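Local coordinates for protein beta-galactosidase (Marinomonas sp. ef1, PDB 6Y2K) that hydrolyses terminal beta-galactosidic bonds as a cold-active, hexameric glycoside hydrolase of family GH42, at residues P520-E531 with L546-L557. Numbering follows the deposited sequence.
Sequences PLTVERVDALPE and LKHWHEQIKTEL
An antiparallel two-stranded ribbon in the trimerisation domain pairs 521-528 with 549-555, and a beta bulge between Val523 and Arg525 shifts its register by one. At the bulge, Gln552 divides its amide: NE2 donates almost straight (177°) to Glu524 OE1 at 2.8 Å, while OE1 receives Arg525 NE, also at 2.8 Å, from above the carbonyl plane, fixing the amide's rotation. Along the face that carries Arg525 and Gln552, with CG anti to the backbone N (chi1 -180°), His550 presents ND1 edge-on to the anti lone pair of Asp527 OD2, 2.8 Å away; its NE2 binds Asp563. On the other face Val526 CG1 sits over the Trp549 six-membered ring, 3.4 Å from its centroid; Trp549 NE1 donates to Glu551 OE2 at 2.9 Å, and Glu551 OE1 hydrogen-bonds Tyr578 OH. Replacing Trp549 with an alanine would probably leave Val526 without its ring surface and Glu551 without that donor. At the corner between strands 544-547 and 549-555, His548 NE2 donates to Glu531 OE1 at 2.6 Å. Tyr578 of strand 576-579 packs against Val523 and Ile553, strand 581-583 runs beside Trp549 and His550, and Asp527 and Gln552 reach Arg288 and Glu377 of a neighbouring subunit, placing their face at a hexamer interface.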
loop_
_atom_site.group_PDB
_atom_site.type_symbol
_atom_site.label_atom_id
_atom_site.label_comp_id
_atom_site.label_asym_id
_atom_site.label_seq_id
_atom_site.Cartn_x
_atom_site.Cartn_y
_atom_site.Cartn_z
ATOM N N PRO A 520 -22.187 -31.760 -27.026
ATOM C CA PRO A 520 -22.382 -30.893 -28.194
ATOM C C PRO A 520 -22.192 -29.393 -27.905
ATOM O O PRO A 520 -23.068 -28.734 -27.340
ATOM C CB PRO A 520 -23.810 -31.216 -28.651
ATOM C CG PRO A 520 -24.490 -31.776 -27.446
ATOM C CD PRO A 520 -23.423 -32.475 -26.655
ATOM N N LEU A 521 -21.030 -28.887 -28.305
ATOM C CA LEU A 521 -20.710 -27.466 -28.224
ATOM C C LEU A 521 -19.654 -27.121 -29.267
ATOM O O LEU A 521 -19.006 -28.018 -29.815
ATOM C CB LEU A 521 -20.209 -27.133 -26.819
ATOM C CG LEU A 521 -18.930 -27.852 -26.365
ATOM C CD1 LEU A 521 -17.742 -26.902 -26.397
ATOM C CD2 LEU A 521 -19.095 -28.429 -24.973
ATOM N N THR A 522 -19.492 -25.828 -29.538
ATOM C CA THR A 522 -18.501 -25.342 -30.484
ATOM C C THR A 522 -17.689 -24.219 -29.844
ATOM O O THR A 522 -18.261 -23.239 -29.382
ATOM C CB THR A 522 -19.175 -24.821 -31.767
ATOM O OG1 THR A 522 -19.916 -25.883 -32.378
ATOM C CG2 THR A 522 -18.137 -24.299 -32.770
ATOM N N VAL A 523 -16.367 -24.370 -29.815
ATOM C CA VAL A 523 -15.476 -23.280 -29.420
ATOM C C VAL A 523 -15.272 -22.418 -30.653
ATOM O O VAL A 523 -14.551 -22.792 -31.582
ATOM C CB VAL A 523 -14.111 -23.769 -28.896
ATOM C CG1 VAL A 523 -13.214 -22.584 -28.516
ATOM C CG2 VAL A 523 -14.305 -24.707 -27.711
ATOM N N GLU A 524 -15.909 -21.260 -30.657
ATOM C CA GLU A 524 -15.882 -20.365 -31.810
ATOM C C GLU A 524 -14.534 -19.663 -31.922
ATOM O O GLU A 524 -14.013 -19.476 -33.024
ATOM C CB GLU A 524 -17.004 -19.338 -31.697
ATOM C CG GLU A 524 -18.400 -19.959 -31.672
ATOM C CD GLU A 524 -19.509 -18.940 -31.486
ATOM O OE1 GLU A 524 -19.297 -17.920 -30.799
ATOM O OE2 GLU A 524 -20.610 -19.163 -32.031
ATOM N N ARG A 525 -13.996 -19.243 -30.780
ATOM C CA ARG A 525 -12.665 -18.625 -30.709
ATOM C C ARG A 525 -12.206 -18.567 -29.256
ATOM O O ARG A 525 -12.985 -18.880 -28.355
ATOM C CB ARG A 525 -12.656 -17.227 -31.337
ATOM C CG ARG A 525 -13.642 -16.229 -30.754
ATOM C CD ARG A 525 -13.529 -14.893 -31.482
ATOM N NE ARG A 525 -14.231 -13.824 -30.778
ATOM C CZ ARG A 525 -14.203 -12.536 -31.121
ATOM N NH1 ARG A 525 -13.470 -12.099 -32.145
ATOM N NH2 ARG A 525 -14.909 -11.667 -30.405
ATOM N N VAL A 526 -10.942 -18.187 -29.043
ATOM C CA VAL A 526 -10.337 -18.122 -27.712
ATOM C C VAL A 526 -9.913 -16.692 -27.351
ATOM O O VAL A 526 -9.261 -16.016 -28.138
ATOM C CB VAL A 526 -9.077 -19.016 -27.632
ATOM C CG1 VAL A 526 -8.421 -18.927 -26.255
ATOM C CG2 VAL A 526 -9.415 -20.473 -27.939
ATOM N N ASP A 527 -10.277 -16.274 -26.143
ATOM C CA ASP A 527 -9.809 -15.053 -25.500
ATOM C C ASP A 527 -8.667 -15.491 -24.563
ATOM O O ASP A 527 -8.916 -16.093 -23.508
ATOM C CB ASP A 527 -10.995 -14.419 -24.747
ATOM C CG ASP A 527 -10.650 -13.133 -24.012
ATOM O OD1 ASP A 527 -9.786 -12.368 -24.469
ATOM O OD2 ASP A 527 -11.286 -12.856 -22.970
ATOM N N ALA A 528 -7.423 -15.243 -24.984
ATOM C CA ALA A 528 -6.238 -15.696 -24.265
ATOM C C ALA A 528 -5.675 -14.514 -23.482
ATOM O O ALA A 528 -5.273 -13.507 -24.073
ATOM C CB ALA A 528 -5.217 -16.267 -25.234
ATOM N N LEU A 529 -5.664 -14.644 -22.152
ATOM C CA LEU A 529 -5.597 -13.488 -21.251
ATOM C C LEU A 529 -4.319 -13.355 -20.415
ATOM O O LEU A 529 -3.743 -14.362 -19.980
ATOM C CB LEU A 529 -6.800 -13.521 -20.297
ATOM C CG LEU A 529 -8.178 -13.254 -20.906
ATOM C CD1 LEU A 529 -9.275 -13.617 -19.913
ATOM C CD2 LEU A 529 -8.327 -11.809 -21.369
ATOM N N PRO A 530 -3.897 -12.095 -20.148
ATOM C CA PRO A 530 -2.844 -11.863 -19.179
ATOM C C PRO A 530 -3.408 -11.968 -17.764
ATOM O O PRO A 530 -4.639 -11.946 -17.571
ATOM C CB PRO A 530 -2.408 -10.426 -19.483
ATOM C CG PRO A 530 -3.659 -9.758 -19.959
ATOM C CD PRO A 530 -4.446 -10.825 -20.672
ATOM N N GLU A 531 -2.510 -12.048 -16.785
ATOM C CA GLU A 531 -2.885 -12.183 -15.367
ATOM C C GLU A 531 -3.762 -11.026 -14.865
ATOM O O GLU A 531 -4.630 -11.223 -14.002
ATOM C CB GLU A 531 -1.612 -12.295 -14.509
ATOM C CG GLU A 531 -1.832 -12.656 -13.040
ATOM C CD GLU A 531 -2.315 -14.085 -12.816
ATOM O OE1 GLU A 531 -2.110 -14.965 -13.668
ATOM O OE2 GLU A 531 -2.903 -14.336 -11.756
ATOM N N LEU A 546 -12.484 -16.158 -13.649
ATOM C CA LEU A 546 -11.686 -16.978 -14.547
ATOM C C LEU A 546 -10.432 -16.204 -14.931
ATOM O O LEU A 546 -10.423 -14.975 -14.892
ATOM C CB LEU A 546 -12.491 -17.350 -15.787
ATOM C CG LEU A 546 -12.820 -16.252 -16.809
ATOM C CD1 LEU A 546 -11.741 -16.127 -17.885
ATOM C CD2 LEU A 546 -14.161 -16.559 -17.449
ATOM N N LYS A 547 -9.384 -16.929 -15.313
ATOM C CA LYS A 547 -8.118 -16.332 -15.725
ATOM C C LYS A 547 -7.469 -17.122 -16.853
ATOM O O LYS A 547 -7.767 -18.301 -17.042
ATOM C CB LYS A 547 -7.155 -16.230 -14.539
ATOM C CG LYS A 547 -6.903 -17.531 -13.796
ATOM C CD LYS A 547 -6.178 -17.264 -12.477
ATOM C CE LYS A 547 -5.903 -18.557 -11.709
ATOM N NZ LYS A 547 -5.008 -18.306 -10.535
ATOM N N HIS A 548 -6.623 -16.441 -17.623
ATOM C CA HIS A 548 -5.686 -17.039 -18.600
ATOM C C HIS A 548 -6.285 -17.510 -19.917
ATOM O O HIS A 548 -5.722 -17.230 -20.990
ATOM C CB HIS A 548 -4.855 -18.191 -17.992
ATOM C CG HIS A 548 -4.168 -17.838 -16.708
ATOM N ND1 HIS A 548 -3.863 -18.779 -15.748
ATOM C CD2 HIS A 548 -3.724 -16.650 -16.230
ATOM C CE1 HIS A 548 -3.266 -18.185 -14.730
ATOM N NE2 HIS A 548 -3.167 -16.895 -14.998
ATOM N N TRP A 549 -7.387 -18.254 -19.835
ATOM C CA TRP A 549 -7.990 -18.924 -20.978
ATOM C C TRP A 549 -9.515 -18.842 -20.868
ATOM O O TRP A 549 -10.089 -19.236 -19.862
ATOM C CB TRP A 549 -7.540 -20.382 -20.993
ATOM C CG TRP A 549 -7.799 -21.076 -22.277
ATOM C CD1 TRP A 549 -8.874 -21.859 -22.587
ATOM C CD2 TRP A 549 -6.971 -21.053 -23.436
ATOM N NE1 TRP A 549 -8.767 -22.325 -23.875
ATOM C CE2 TRP A 549 -7.604 -21.848 -24.418
ATOM C CE3 TRP A 549 -5.750 -20.435 -23.742
ATOM C CZ2 TRP A 549 -7.054 -22.052 -25.693
ATOM C CZ3 TRP A 549 -5.202 -20.632 -25.005
ATOM C CH2 TRP A 549 -5.858 -21.436 -25.969
ATOM N N HIS A 550 -10.146 -18.325 -21.918
ATOM C CA HIS A 550 -11.548 -17.910 -21.888
ATOM C C HIS A 550 -12.174 -18.231 -23.245
ATOM O O HIS A 550 -12.152 -17.412 -24.164
ATOM C CB HIS A 550 -11.598 -16.404 -21.540
ATOM C CG HIS A 550 -12.971 -15.808 -21.459
ATOM N ND1 HIS A 550 -13.221 -14.497 -21.810
ATOM C CD2 HIS A 550 -14.151 -16.312 -21.025
ATOM C CE1 HIS A 550 -14.502 -14.229 -21.621
ATOM N NE2 HIS A 550 -15.087 -15.309 -21.134
ATOM N N GLU A 551 -12.704 -19.444 -23.374
ATOM C CA GLU A 551 -13.283 -19.894 -24.648
ATOM C C GLU A 551 -14.646 -19.273 -24.884
ATOM O O GLU A 551 -15.472 -19.236 -23.975
ATOM C CB GLU A 551 -13.387 -21.423 -24.701
ATOM C CG GLU A 551 -12.038 -22.095 -24.856
ATOM C CD GLU A 551 -12.053 -23.584 -24.595
ATOM O OE1 GLU A 551 -13.147 -24.173 -24.391
ATOM O OE2 GLU A 551 -10.944 -24.164 -24.604
ATOM N N GLN A 552 -14.862 -18.781 -26.103
ATOM C CA GLN A 552 -16.154 -18.272 -26.554
ATOM C C GLN A 552 -16.897 -19.454 -27.184
ATOM O O GLN A 552 -16.467 -19.965 -28.228
ATOM C CB GLN A 552 -15.957 -17.152 -27.576
ATOM C CG GLN A 552 -17.249 -16.551 -28.115
ATOM C CD GLN A 552 -16.997 -15.502 -29.188
ATOM O OE1 GLN A 552 -16.273 -14.520 -28.960
ATOM N NE2 GLN A 552 -17.600 -15.691 -30.347
ATOM N N ILE A 553 -18.000 -19.874 -26.559
ATOM C CA ILE A 553 -18.652 -21.155 -26.868
ATOM C C ILE A 553 -20.124 -20.961 -27.242
ATOM O O ILE A 553 -20.820 -20.127 -26.655
ATOM C CB ILE A 553 -18.541 -22.120 -25.665
ATOM C CG1 ILE A 553 -17.078 -22.545 -25.456
ATOM C CG2 ILE A 553 -19.407 -23.371 -25.846
ATOM C CD1 ILE A 553 -16.810 -23.230 -24.130
ATOM N N LYS A 554 -20.577 -21.735 -28.227
ATOM C CA LYS A 554 -21.992 -21.856 -28.565
ATOM C C LYS A 554 -22.436 -23.275 -28.223
ATOM O O LYS A 554 -21.790 -24.250 -28.617
ATOM C CB LYS A 554 -22.233 -21.551 -30.046
ATOM C CG LYS A 554 -23.703 -21.629 -30.444
ATOM C CD LYS A 554 -23.993 -20.856 -31.722
ATOM C CE LYS A 554 -25.477 -20.888 -32.069
ATOM N NZ LYS A 554 -25.878 -19.721 -32.913
ATOM N N THR A 555 -23.514 -23.385 -27.455
ATOM C CA THR A 555 -24.062 -24.681 -27.050
ATOM C C THR A 555 -25.524 -24.543 -26.654
ATOM O O THR A 555 -25.957 -23.460 -26.273
ATOM C CB THR A 555 -23.278 -25.296 -25.867
ATOM O OG1 THR A 555 -23.737 -26.632 -25.611
ATOM C CG2 THR A 555 -23.434 -24.468 -24.584
ATOM N N GLU A 556 -26.268 -25.645 -26.757
ATOM C CA GLU A 556 -27.612 -25.740 -26.189
ATOM C C GLU A 556 -27.605 -26.464 -24.843
ATOM O O GLU A 556 -28.627 -26.525 -24.171
ATOM C CB GLU A 556 -28.564 -26.455 -27.160
ATOM C CG GLU A 556 -28.769 -25.739 -28.484
ATOM C CD GLU A 556 -29.294 -24.325 -28.321
ATOM O OE1 GLU A 556 -28.814 -23.431 -29.054
ATOM O OE2 GLU A 556 -30.181 -24.096 -27.455
ATOM N N LEU A 557 -26.452 -26.987 -24.430
ATOM C CA LEU A 557 -26.340 -27.643 -23.130
ATOM C C LEU A 557 -26.662 -26.657 -21.997
ATOM O O LEU A 557 -26.379 -25.470 -22.127
ATOM C CB LEU A 557 -24.930 -28.211 -22.929
ATOM C CG LEU A 557 -24.535 -29.403 -23.791
ATOM C CD1 LEU A 557 -23.036 -29.631 -23.702
ATOM C CD2 LEU A 557 -25.299 -30.662 -23.383
HETATM O O HOH W 1 -25.734 -28.378 -27.753
HETATM O O HOH W 2 -6.381 -13.738 -16.620
HETATM O O HOH W 3 -2.726 -16.979 -11.332
HETATM O O HOH W 4 -4.590 -15.002 -9.663
#